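PDB 3IR4: glutaredoxin 2 from Salmonella enterica subsp. enterica serovar Typhimurium, which binds glutathione and, as a glutaredoxin with a glutathione S-transferase-like fold, probably catalyses glutathione-dependent thiol-disulfide exchange. Local coordinates for residues Glu170-Glu173 / Asp174-His177; Glu90-Leu93 / Arg94-Asn97; Arg201-Met204 / Ala205-Gln209; Arg122-Phe125 / Ile126-Glu130; Asn101-Leu104 / Leu105-Ala109. All coordinates share one frame; numbering follows the deposited sequence.

All five contacts are short-range ones within the helical C-terminal domain. Along the chain they come in the order interaction 2 on helix 87-97, interaction 5 on helix 101-108, interaction 4 on helix 119-133, interaction 1 at the start of helix 173-185 and interaction 3 at the end of helix 195-208. Interactions 4 and 5 lie closest, their centres about 11 Å apart, and touch where Arg122 meets the backbone at Ala109. Interactions 1 and 2 meet through His177 and Leu93, centres about 14 Å apart. Interactions 1 and 4 are farthest apart, about 31 Å between centres. Interaction 4 brings two glutathione-pocket residues from this domain to the ligand.

Interaction 1 of 5, residues Glu170-Glu173 / Asp174-His177; sequences ELSE and DDIH. With SO4 (sulfate ion), chain F.
Asp175 OD2 has two donors: it accepts from Ser172 N at 2.9 Å, through the lone pair turned away from its other oxygen, and from a water. The N-H...O bond from Ser172 N is fairly straight, 160° at the hydrogen. Ser172 OG takes the N-H of Asp174 at 3.1 Å, a capping bond that makes Ser172 the N-cap of helix 173-185, and Ser172 and Asp175 form a capping box, the aspartate side chain bonding back to Ser172 N. The serine hydroxyl can reach that N-H because OG sits between its own backbone N and carbonyl carbon (chi1 73°). The water ties the turn together, donating to Asp175 OD2 and to Glu170 O while accepting from Ser172 OG. Ser172 O receives Asp175 N from well above its carbonyl plane. The regular i to i+4 bond from His177 N to Glu173 O is 3.0 Å. Leu171 crosses the aspartate at a slant, CD1 lying 3.6 Å from OD2. The second carboxylate oxygen of Asp175 is held by Tyr200 and by Val167 N, which should help keep the group from rotating. Further along, His177 offers NE2 to a sulfate, edge-on and in the ring plane, at 2.9 Å from O3; Arg85 holds the same ion, while ND1 is bonded to Lys17. Glu173 reaches His70, and Asp174 is bound by Asn168, Asn86 N and Arg85. The cap thus starts helix 173-185 where it packs between helices of both domains: Ile176 rests on helices 13-25 and 65-74, and His177 touches Leu93 of helix 87-97.

Interaction 2 of 5, residues Glu90-Leu93 / Arg94-Asn97; sequences EEWL and RKVN
Trp92 lays its six-membered ring across one methyl of Val96, a residue one turn on. Val96 CG2 stands 3.6 Å from the centroid and 10° off the ring normal, a CH-pi contact over the face. With CG opposite the backbone N (chi1 -173°), the indole runs along the helix in the direction of the later residues, toward Val96. CG2 in turn lies 3.4 Å from Trp92 O, so the methyl is held between the indole and the carbonyl oxygen of the same tryptophan. Lys95 approaches the five-membered ring: its chain bends at chi3 and chi4, bringing NZ to 4.5 Å from the five-membered centroid, an off-centre cation-pi contact. The ammonium also makes a salt bridge with Asp153, and the indole NE1 donates to that residue's backbone oxygen; one residue of helix 143-160 therefore fixes both partners and probably sets the indole's rotation. In the backbone, the bond from Val96 N to Trp92 O is 2.9 Å and nearly straight at 170°. Leu93 brings CD2 to the edge of its neighbour's indole. The inward side of helix 87-97 is thus shared between two helices: Trp92 and Val96 press on Leu154, Leu157 and Ile150 of helix 143-160, while Leu181 of helix 173-185 receives Trp92, Leu93 and Val96.

Interaction 3 of 5, residues Arg201-Met204 / Ala205-Gln209; sequences RDNM and AKQTQ
Selenomethionine 204 (Met204), Ala205 and Asn203 lose the most surface here, one turn from the end of helix 195-208. Met204 gives its carbonyl oxygen to two donors of Thr208: the backbone N at 2.9 Å and the hydroxyl OG1 at 2.7 Å, reaching it from opposite faces of the carbonyl plane. The threonine manages this with OG1 tucked between its own N and carbonyl carbon (chi1 66°), leaving CG2 to meet the selenomethionine methyl CE at 3.9 Å. Just beyond, Gln209 takes positive phi and closes the helix with a Schellman motif, its N bonded to Lys206 O at 3.3 Å. Ala205 rests its CB 3.5 Å from Arg201 O and packs against Phe179 of helix 173-185, which Met204 and Thr208 also touch. Asn203 reaches forward to Gln207: ND2 donates to OE1 at 2.8 Å, coming in from above the glutamine's carbonyl plane, with the two amides turned 54° apart. A second acceptor, Pro164 O, also takes ND2, which probably limits flipping of that amide. At the earlier end, Arg201 grips Asp202 OD1 side-on through NE and NH2, the NE bond being 2.9 Å.

Interaction 4 of 5, residues Arg122-Phe125 / Ile126-Glu130; sequences RQYF and IRKKE. With GSH (glutathione), chain B.
Helix 119-133 lends the glutathione pocket two residues from the C-terminal domain, Tyr124 and Lys128, one turn apart. Lys128 NZ donates to Tyr124 OH at 3.1 Å and lies 2.9 Å from O32 of the glutathione glycine carboxylate, a position in which its positive charge would favour the ligand's negative one. A bend at chi3 (-72°) swings the ammonium toward the hydroxyl; Lys128 CE also lies 3.6 Å from Tyr124 CE1. Lys49, a loop residue touching Tyr124, makes its own bond to the ligand. One residue further along, Lys129 lays its chain over Phe125, CG standing 4.0 Å from the ring centroid in a CH-pi contact and CE reaching the rim at CE1. Phe125 is buried, meeting Phe116, His11 edge-to-face, and helix 101-108 through Leu105 and Phe108. Arg122 sends its guanidinium back to Ala109 O and Ser111 O, while its CG brushes Ile126 CD1. Toward solvent, Gln123 and Arg127 run side by side in the same direction, amide and guanidinium stacked with their planes 19° apart, and Gln123 OE1 sits over the centre of the guanidinium, 3.5 Å from Arg127 NH1.

Interaction 5 of 5, residues Asn101-Leu104 / Leu105-Ala109; sequences NQLL and LPRFA
Arg107 NH1 donates a hydrogen bond to Leu103 O at 2.9 Å, on a lone pair in the carbonyl plane, while the oxygen lies at the edge of the guanidinium. The same nitrogen donates to a water that bonds to Gln102 O, so two carbonyls of the turn before are served by one group. A nearly extended chain from CG to NE lays the arginine alongside Leu103. Its other nitrogens go to Ser143 and to the C-terminal Ile218 O. Pro106 has no N-H to give, and the helix kinks there; the regular pattern resumes with Phe108 N to Leu104 O, 2.8 Å and almost straight at 171°. Among the ring contacts, Leu104 O lies over one face of the Phe108 ring, offset toward the rim, and Leu104 CB makes a CH-pi contact 4.1 Å from its centroid, 25° off the normal. Van der Waals contact adds Asn101 CB, 3.7 Å from Leu105 CG. Helix 101-108 is buried between neighbours: Leu103 lies on helix 143-160, Pro106 and Arg107 on Leu140 of helix 136-141, Leu105 on Lys129 and Ser133 of helix 119-133, and Phe108 meets the ring of His11, just ahead of helix 13-25.

Interaction 1 of 5, residues Glu170-Glu173 / Asp174-His177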
# COMPACT_ATOMS: atom_id res chain seq x y z
N GLU A 170 12.77 13.74 8.02
CA GLU A 170 12.03 13.34 9.22
C GLU A 170 10.77 12.66 8.70
O GLU A 170 10.21 13.09 7.71
CB GLU A 170 11.59 14.53 10.09
CG GLU A 170 12.67 15.31 10.82
CD GLU A 170 12.09 16.51 11.52
OE1 GLU A 170 11.01 16.39 12.13
OE2 GLU A 170 12.70 17.58 11.44
N LEU A 171 10.32 11.61 9.38
CA LEU A 171 9.14 10.86 8.95
C LEU A 171 7.95 11.79 8.80
O LEU A 171 7.68 12.62 9.68
CB LEU A 171 8.80 9.77 9.97
CG LEU A 171 7.83 8.71 9.46
CD1 LEU A 171 8.54 7.67 8.56
CD2 LEU A 171 7.11 8.05 10.64
N SER A 172 7.23 11.62 7.71
CA SER A 172 6.07 12.46 7.42
C SER A 172 4.99 11.63 6.70
O SER A 172 5.21 10.48 6.31
CB SER A 172 6.45 13.65 6.53
OG SER A 172 6.70 13.23 5.19
N GLU A 173 3.84 12.26 6.44
CA GLU A 173 2.79 11.59 5.70
C GLU A 173 3.25 11.27 4.27
O GLU A 173 2.66 10.39 3.64
CB GLU A 173 1.50 12.40 5.71
CG GLU A 173 0.79 12.46 7.06
CD GLU A 173 1.38 13.46 8.06
OE1 GLU A 173 2.32 14.22 7.69
OE2 GLU A 173 0.86 13.50 9.19
N ASP A 174 4.28 11.95 3.74
CA ASP A 174 4.79 11.54 2.43
C ASP A 174 5.31 10.12 2.45
O ASP A 174 5.19 9.40 1.46
CB ASP A 174 5.88 12.49 1.92
CG ASP A 174 5.34 13.85 1.48
OD1 ASP A 174 4.12 14.00 1.29
OD2 ASP A 174 6.20 14.75 1.27
N ASP A 175 5.90 9.67 3.56
CA ASP A 175 6.34 8.28 3.70
C ASP A 175 5.16 7.32 3.67
O ASP A 175 5.21 6.24 3.09
CB ASP A 175 7.13 8.09 4.98
CG ASP A 175 8.40 8.88 4.98
OD1 ASP A 175 9.30 8.49 4.20
OD2 ASP A 175 8.51 9.89 5.70
N ILE A 176 4.08 7.73 4.34
CA ILE A 176 2.87 6.94 4.40
C ILE A 176 2.31 6.74 2.99
O ILE A 176 1.85 5.66 2.63
CB ILE A 176 1.82 7.58 5.34
CG1 ILE A 176 2.38 7.73 6.77
CG2 ILE A 176 0.55 6.77 5.30
CD1 ILE A 176 2.71 6.43 7.50
N HIS A 177 2.33 7.78 2.17
CA HIS A 177 1.82 7.66 0.80
C HIS A 177 2.81 7.00 -0.16
O HIS A 177 2.38 6.33 -1.11
CB HIS A 177 1.38 9.03 0.26
CG HIS A 177 0.21 9.59 0.98
ND1 HIS A 177 -1.00 8.94 1.05
CD2 HIS A 177 0.09 10.72 1.70
CE1 HIS A 177 -1.83 9.68 1.76
NE2 HIS A 177 -1.19 10.77 2.17
S SO4 F . -3.12 13.91 2.91
O1 SO4 F . -2.78 15.09 3.75
O2 SO4 F . -2.35 14.08 1.66
O3 SO4 F . -2.69 12.72 3.65
O4 SO4 F . -4.54 13.96 2.63
O HOH W 1 9.43 12.35 5.25

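Interaction 2 of 5, residues Glu90-Leu93 / Arg94-Asn97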
# COMPACT_ATOMS: atom_id res chain seq x y z
N GLU A 90 4.23 14.90 -3.50
CA GLU A 90 2.80 14.82 -3.76
C GLU A 90 2.57 14.82 -5.28
O GLU A 90 1.77 14.06 -5.79
CB GLU A 90 2.07 15.96 -3.07
CG GLU A 90 0.57 15.98 -3.27
CD GLU A 90 -0.07 17.21 -2.64
OE1 GLU A 90 0.33 18.34 -3.00
OE2 GLU A 90 -0.98 17.04 -1.80
N GLU A 91 3.29 15.67 -5.99
CA GLU A 91 3.14 15.79 -7.44
C GLU A 91 3.61 14.53 -8.16
O GLU A 91 2.94 14.02 -9.06
CB GLU A 91 3.92 17.01 -7.92
CG GLU A 91 4.08 17.21 -9.42
CD GLU A 91 4.97 18.44 -9.76
OE1 GLU A 91 6.21 18.45 -9.49
OE2 GLU A 91 4.43 19.40 -10.33
N TRP A 92 4.74 13.98 -7.72
CA TRP A 92 5.29 12.78 -8.31
C TRP A 92 4.31 11.62 -8.11
O TRP A 92 4.05 10.86 -9.04
CB TRP A 92 6.65 12.47 -7.68
CG TRP A 92 7.40 11.36 -8.33
CD1 TRP A 92 8.29 11.45 -9.36
CD2 TRP A 92 7.31 9.98 -8.01
NE1 TRP A 92 8.76 10.22 -9.70
CE2 TRP A 92 8.15 9.29 -8.89
CE3 TRP A 92 6.59 9.25 -7.07
CZ2 TRP A 92 8.32 7.91 -8.83
CZ3 TRP A 92 6.74 7.88 -7.02
CH2 TRP A 92 7.59 7.22 -7.91
N LEU A 93 3.80 11.48 -6.89
CA LEU A 93 2.86 10.43 -6.58
C LEU A 93 1.60 10.56 -7.40
O LEU A 93 1.09 9.54 -7.89
CB LEU A 93 2.51 10.44 -5.09
CG LEU A 93 3.59 9.89 -4.18
CD1 LEU A 93 3.21 10.19 -2.72
CD2 LEU A 93 3.75 8.37 -4.44
N ARG A 94 1.09 11.77 -7.56
CA ARG A 94 -0.13 11.99 -8.34
C ARG A 94 0.10 11.48 -9.77
O ARG A 94 -0.71 10.72 -10.32
CB ARG A 94 -0.46 13.47 -8.38
CG ARG A 94 -1.83 13.81 -8.96
CD ARG A 94 -1.86 15.20 -9.56
NE ARG A 94 -0.95 15.21 -10.71
CZ ARG A 94 -1.20 14.65 -11.90
NH1 ARG A 94 -2.37 14.05 -12.14
NH2 ARG A 94 -0.28 14.69 -12.85
N LYS A 95 1.23 11.85 -10.36
CA LYS A 95 1.58 11.44 -11.73
C LYS A 95 1.69 9.92 -11.84
O LYS A 95 1.06 9.30 -12.68
CB LYS A 95 2.89 12.13 -12.16
CG LYS A 95 3.40 11.70 -13.52
CD LYS A 95 4.58 12.51 -14.02
CE LYS A 95 5.80 12.31 -13.16
NZ LYS A 95 6.15 10.88 -12.93
N VAL A 96 2.48 9.31 -10.96
CA VAL A 96 2.70 7.87 -11.05
C VAL A 96 1.43 7.06 -10.75
O VAL A 96 1.09 6.11 -11.49
CB VAL A 96 3.90 7.44 -10.19
CG1 VAL A 96 4.04 5.92 -10.18
CG2 VAL A 96 5.18 8.11 -10.71
N ASN A 97 0.71 7.43 -9.69
CA ASN A 97 -0.54 6.75 -9.36
C ASN A 97 -1.56 6.87 -10.48
O ASN A 97 -2.48 6.07 -10.56
CB ASN A 97 -1.13 7.21 -8.03
CG ASN A 97 -0.45 6.54 -6.84
OD1 ASN A 97 -0.30 5.32 -6.78
ND2 ASN A 97 -0.11 7.33 -5.83

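Interaction 3 of 5, residues Arg201-Met204 / Ala205-Gln209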
# COMPACT_ATOMS: atom_id res chain seq x y z
N ARG A 201 13.01 1.67 0.03
CA ARG A 201 12.07 0.57 -0.04
C ARG A 201 12.45 -0.54 0.94
O ARG A 201 11.62 -1.02 1.70
CB ARG A 201 12.11 0.02 -1.46
CG ARG A 201 11.34 -1.26 -1.74
CD ARG A 201 11.85 -1.93 -3.00
NE ARG A 201 13.18 -2.48 -2.79
CZ ARG A 201 14.06 -2.71 -3.77
NH1 ARG A 201 13.75 -2.46 -5.03
NH2 ARG A 201 15.24 -3.21 -3.48
N ASP A 202 13.71 -0.94 0.92
CA ASP A 202 14.17 -2.04 1.76
C ASP A 202 14.12 -1.70 3.22
O ASP A 202 13.67 -2.49 4.05
CB ASP A 202 15.58 -2.45 1.35
CG ASP A 202 15.65 -3.14 0.01
OD1 ASP A 202 14.62 -3.55 -0.54
OD2 ASP A 202 16.78 -3.25 -0.52
N ASN A 203 14.58 -0.51 3.57
CA ASN A 203 14.58 -0.12 4.96
C ASN A 203 13.18 0.05 5.50
O ASN A 203 12.85 -0.39 6.59
CB ASN A 203 15.37 1.17 5.19
CG ASN A 203 15.17 1.65 6.60
OD1 ASN A 203 15.71 1.05 7.53
ND2 ASN A 203 14.30 2.64 6.78
N MSE A 204 12.33 0.72 4.73
CA MSE A 204 10.98 0.95 5.19
C MSE A 204 10.20 -0.37 5.34
O MSE A 204 9.41 -0.48 6.27
CB MSE A 204 10.24 1.91 4.27
CG MSE A 204 10.78 3.31 4.33
SE MSE A 204 10.78 4.19 6.03
CE MSE A 204 9.06 3.91 6.44
N ALA A 205 10.42 -1.35 4.47
CA ALA A 205 9.77 -2.64 4.64
C ALA A 205 10.19 -3.25 5.99
O ALA A 205 9.36 -3.77 6.74
CB ALA A 205 10.10 -3.55 3.51
N LYS A 206 11.48 -3.18 6.32
CA LYS A 206 11.98 -3.71 7.58
C LYS A 206 11.37 -2.99 8.78
O LYS A 206 10.82 -3.63 9.67
CB LYS A 206 13.50 -3.65 7.62
CG LYS A 206 14.15 -4.71 6.72
CD LYS A 206 15.67 -4.66 6.68
CE LYS A 206 16.25 -5.69 5.70
NZ LYS A 206 17.73 -5.84 5.83
N GLN A 207 11.44 -1.67 8.76
CA GLN A 207 10.98 -0.89 9.91
C GLN A 207 9.48 -0.94 10.11
O GLN A 207 8.99 -0.86 11.24
CB GLN A 207 11.48 0.53 9.83
CG GLN A 207 13.00 0.68 9.94
CD GLN A 207 13.41 2.12 10.14
OE1 GLN A 207 13.10 2.99 9.32
NE2 GLN A 207 14.07 2.38 11.25
N THR A 208 8.72 -1.04 9.00
CA THR A 208 7.25 -1.12 9.08
C THR A 208 6.73 -2.53 9.31
O THR A 208 5.56 -2.69 9.58
CB THR A 208 6.56 -0.57 7.82
OG1 THR A 208 6.88 -1.41 6.70
CG2 THR A 208 6.86 0.90 7.56
N GLN A 209 7.59 -3.56 9.24
CA GLN A 209 7.13 -4.96 9.39
C GLN A 209 6.14 -5.33 8.29
O GLN A 209 5.16 -6.03 8.53
CB GLN A 209 6.50 -5.24 10.77
CG GLN A 209 7.44 -5.08 11.93
CD GLN A 209 8.45 -6.19 12.10
OE1 GLN A 209 8.57 -7.09 11.27
NE2 GLN A 209 9.19 -6.14 13.18

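Interaction 4 of 5, residues Arg122-Phe125 / Ile126-Glu130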
# COMPACT_ATOMS: atom_id res chain seq x y z
N ARG A 122 -11.31 -13.97 -6.60
CA ARG A 122 -10.41 -13.54 -7.64
C ARG A 122 -11.22 -13.05 -8.86
O ARG A 122 -10.91 -12.01 -9.42
CB ARG A 122 -9.45 -14.63 -8.02
CG ARG A 122 -8.34 -14.17 -8.91
CD ARG A 122 -7.31 -15.28 -9.20
NE ARG A 122 -6.67 -15.81 -8.00
CZ ARG A 122 -5.61 -15.26 -7.41
NH1 ARG A 122 -5.03 -14.17 -7.90
NH2 ARG A 122 -5.12 -15.81 -6.31
N GLN A 123 -12.26 -13.80 -9.24
CA GLN A 123 -13.09 -13.39 -10.36
C GLN A 123 -13.77 -12.06 -10.09
O GLN A 123 -13.90 -11.20 -11.00
CB GLN A 123 -14.12 -14.46 -10.70
CG GLN A 123 -15.02 -14.04 -11.88
CD GLN A 123 -16.10 -15.05 -12.13
OE1 GLN A 123 -17.26 -14.81 -11.80
NE2 GLN A 123 -15.73 -16.18 -12.66
N TYR A 124 -14.27 -11.88 -8.87
CA TYR A 124 -14.92 -10.63 -8.45
C TYR A 124 -14.00 -9.43 -8.70
O TYR A 124 -14.41 -8.42 -9.26
CB TYR A 124 -15.28 -10.73 -6.97
CG TYR A 124 -15.87 -9.47 -6.40
CD1 TYR A 124 -15.04 -8.50 -5.83
CD2 TYR A 124 -17.22 -9.28 -6.33
CE1 TYR A 124 -15.55 -7.36 -5.26
CE2 TYR A 124 -17.75 -8.11 -5.79
CZ TYR A 124 -16.89 -7.15 -5.26
OH TYR A 124 -17.34 -5.98 -4.66
N PHE A 125 -12.74 -9.57 -8.31
CA PHE A 125 -11.75 -8.52 -8.51
C PHE A 125 -11.51 -8.22 -9.99
O PHE A 125 -11.54 -7.07 -10.42
CB PHE A 125 -10.44 -8.92 -7.82
CG PHE A 125 -9.34 -7.90 -7.95
CD1 PHE A 125 -9.29 -6.80 -7.11
CD2 PHE A 125 -8.34 -8.04 -8.90
CE1 PHE A 125 -8.27 -5.89 -7.19
CE2 PHE A 125 -7.31 -7.11 -9.00
CZ PHE A 125 -7.29 -6.03 -8.15
N ILE A 126 -11.28 -9.27 -10.76
CA ILE A 126 -11.00 -9.11 -12.17
C ILE A 126 -12.15 -8.37 -12.86
O ILE A 126 -11.95 -7.43 -13.64
CB ILE A 126 -10.77 -10.50 -12.81
CG1 ILE A 126 -9.48 -11.16 -12.30
CG2 ILE A 126 -10.76 -10.38 -14.35
CD1 ILE A 126 -9.38 -12.65 -12.55
N ARG A 127 -13.36 -8.85 -12.63
CA ARG A 127 -14.53 -8.30 -13.28
C ARG A 127 -14.68 -6.84 -12.95
O ARG A 127 -14.96 -6.02 -13.84
CB ARG A 127 -15.79 -9.08 -12.94
CG ARG A 127 -15.76 -10.45 -13.52
CD ARG A 127 -17.06 -11.02 -13.78
NE ARG A 127 -16.95 -12.13 -14.70
CZ ARG A 127 -17.91 -13.02 -14.87
NH1 ARG A 127 -19.05 -12.90 -14.18
NH2 ARG A 127 -17.74 -14.03 -15.70
N LYS A 128 -14.55 -6.49 -11.69
CA LYS A 128 -14.73 -5.11 -11.26
C LYS A 128 -13.69 -4.18 -11.87
O LYS A 128 -14.03 -3.12 -12.36
CB LYS A 128 -14.63 -5.05 -9.75
CG LYS A 128 -14.74 -3.66 -9.20
CD LYS A 128 -14.44 -3.60 -7.75
CE LYS A 128 -15.53 -4.19 -6.98
NZ LYS A 128 -15.14 -4.05 -5.56
N LYS A 129 -12.43 -4.58 -11.85
CA LYS A 129 -11.39 -3.71 -12.37
C LYS A 129 -11.48 -3.59 -13.88
O LYS A 129 -11.34 -2.50 -14.44
CB LYS A 129 -10.01 -4.18 -11.93
CG LYS A 129 -9.81 -4.18 -10.42
CD LYS A 129 -10.05 -2.80 -9.77
CE LYS A 129 -9.79 -2.81 -8.31
NZ LYS A 129 -10.16 -1.49 -7.71
N GLU A 130 -11.71 -4.69 -14.58
CA GLU A 130 -11.78 -4.63 -16.04
C GLU A 130 -12.97 -3.83 -16.55
O GLU A 130 -12.89 -3.24 -17.63
CB GLU A 130 -11.76 -6.04 -16.65
CG GLU A 130 -10.38 -6.69 -16.57
CD GLU A 130 -10.21 -7.84 -17.53
OE1 GLU A 130 -11.09 -8.74 -17.55
OE2 GLU A 130 -9.20 -7.87 -18.26
N1 GSH B . -10.42 6.57 1.46
CA1 GSH B . -10.17 5.17 1.82
C1 GSH B . -9.01 5.10 2.77
O11 GSH B . -8.15 6.02 2.71
O12 GSH B . -8.93 4.12 3.55
CB1 GSH B . -9.90 4.39 0.55
CG1 GSH B . -9.91 2.88 0.82
CD1 GSH B . -10.04 2.03 -0.42
OE1 GSH B . -10.05 2.60 -1.64
N2 GSH B . -10.07 0.72 -0.30
CA2 GSH B . -10.38 -0.21 -1.37
C2 GSH B . -11.72 -0.82 -1.15
O2 GSH B . -12.11 -1.11 0.09
CB2 GSH B . -9.30 -1.31 -1.48
SG2 GSH B . -7.63 -0.75 -1.96
N3 GSH B . -12.47 -1.11 -2.19
CA3 GSH B . -13.87 -1.44 -2.06
C3 GSH B . -14.08 -2.82 -2.54
O31 GSH B . -13.07 -3.58 -2.71
O32 GSH B . -15.26 -3.20 -2.76

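Interaction 5 of 5, residues Asn101-Leu104 / Leu105-Ala109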
# COMPACT_ATOMS: atom_id res chain seq x y z
N ASN A 101 -1.54 1.60 -12.16
CA ASN A 101 -2.44 0.48 -12.03
C ASN A 101 -2.47 -0.37 -13.30
O ASN A 101 -2.91 -1.52 -13.22
CB ASN A 101 -3.83 0.90 -11.62
CG ASN A 101 -3.99 0.96 -10.14
OD1 ASN A 101 -3.13 0.45 -9.41
ND2 ASN A 101 -5.10 1.50 -9.67
N GLN A 102 -2.02 0.16 -14.44
CA GLN A 102 -1.91 -0.68 -15.63
C GLN A 102 -0.86 -1.77 -15.44
O GLN A 102 -0.94 -2.80 -16.08
CB GLN A 102 -1.65 0.14 -16.86
CG GLN A 102 -2.81 1.03 -17.21
CD GLN A 102 -2.71 1.67 -18.57
OE1 GLN A 102 -1.63 1.79 -19.15
NE2 GLN A 102 -3.84 2.09 -19.10
N LEU A 103 0.14 -1.53 -14.60
CA LEU A 103 1.09 -2.55 -14.18
C LEU A 103 0.52 -3.39 -13.02
O LEU A 103 0.68 -4.61 -12.99
CB LEU A 103 2.41 -1.91 -13.74
CG LEU A 103 3.30 -1.34 -14.83
CD1 LEU A 103 4.42 -0.55 -14.19
CD2 LEU A 103 3.86 -2.49 -15.72
N LEU A 104 -0.05 -2.73 -12.04
CA LEU A 104 -0.38 -3.42 -10.79
C LEU A 104 -1.61 -4.31 -10.83
O LEU A 104 -1.56 -5.44 -10.37
CB LEU A 104 -0.48 -2.43 -9.61
CG LEU A 104 0.79 -1.66 -9.29
CD1 LEU A 104 0.50 -0.62 -8.18
CD2 LEU A 104 1.91 -2.57 -8.89
N LEU A 105 -2.73 -3.80 -11.32
CA LEU A 105 -3.97 -4.56 -11.21
C LEU A 105 -3.92 -5.93 -11.90
O LEU A 105 -4.36 -6.91 -11.31
CB LEU A 105 -5.18 -3.73 -11.68
CG LEU A 105 -5.43 -2.40 -10.93
CD1 LEU A 105 -6.61 -1.71 -11.54
CD2 LEU A 105 -5.61 -2.59 -9.43
N PRO A 106 -3.36 -6.01 -13.12
CA PRO A 106 -3.32 -7.32 -13.74
C PRO A 106 -2.45 -8.30 -12.98
O PRO A 106 -2.70 -9.50 -13.02
CB PRO A 106 -2.73 -7.03 -15.14
CG PRO A 106 -3.02 -5.62 -15.41
CD PRO A 106 -2.89 -4.96 -14.06
N ARG A 107 -1.40 -7.80 -12.33
CA ARG A 107 -0.52 -8.62 -11.55
C ARG A 107 -1.14 -9.02 -10.21
O ARG A 107 -1.04 -10.18 -9.80
CB ARG A 107 0.86 -7.95 -11.40
CG ARG A 107 1.61 -7.94 -12.72
CD ARG A 107 2.87 -7.11 -12.65
NE ARG A 107 3.69 -7.17 -13.87
CZ ARG A 107 3.36 -6.59 -15.01
NH1 ARG A 107 2.30 -5.81 -15.10
NH2 ARG A 107 4.11 -6.78 -16.09
N PHE A 108 -1.82 -8.09 -9.55
CA PHE A 108 -2.56 -8.45 -8.35
C PHE A 108 -3.51 -9.63 -8.65
O PHE A 108 -3.58 -10.59 -7.88
CB PHE A 108 -3.42 -7.27 -7.83
CG PHE A 108 -2.65 -6.08 -7.30
CD1 PHE A 108 -1.38 -6.15 -6.75
CD2 PHE A 108 -3.29 -4.87 -7.24
CE1 PHE A 108 -0.77 -5.02 -6.22
CE2 PHE A 108 -2.67 -3.74 -6.68
CZ PHE A 108 -1.42 -3.83 -6.19
N ALA A 109 -4.21 -9.53 -9.76
CA ALA A 109 -5.22 -10.52 -10.13
C ALA A 109 -4.66 -11.91 -10.41
O ALA A 109 -5.40 -12.88 -10.39
CB ALA A 109 -5.95 -10.04 -11.35
O HOH W 2 1.04 -4.39 -17.24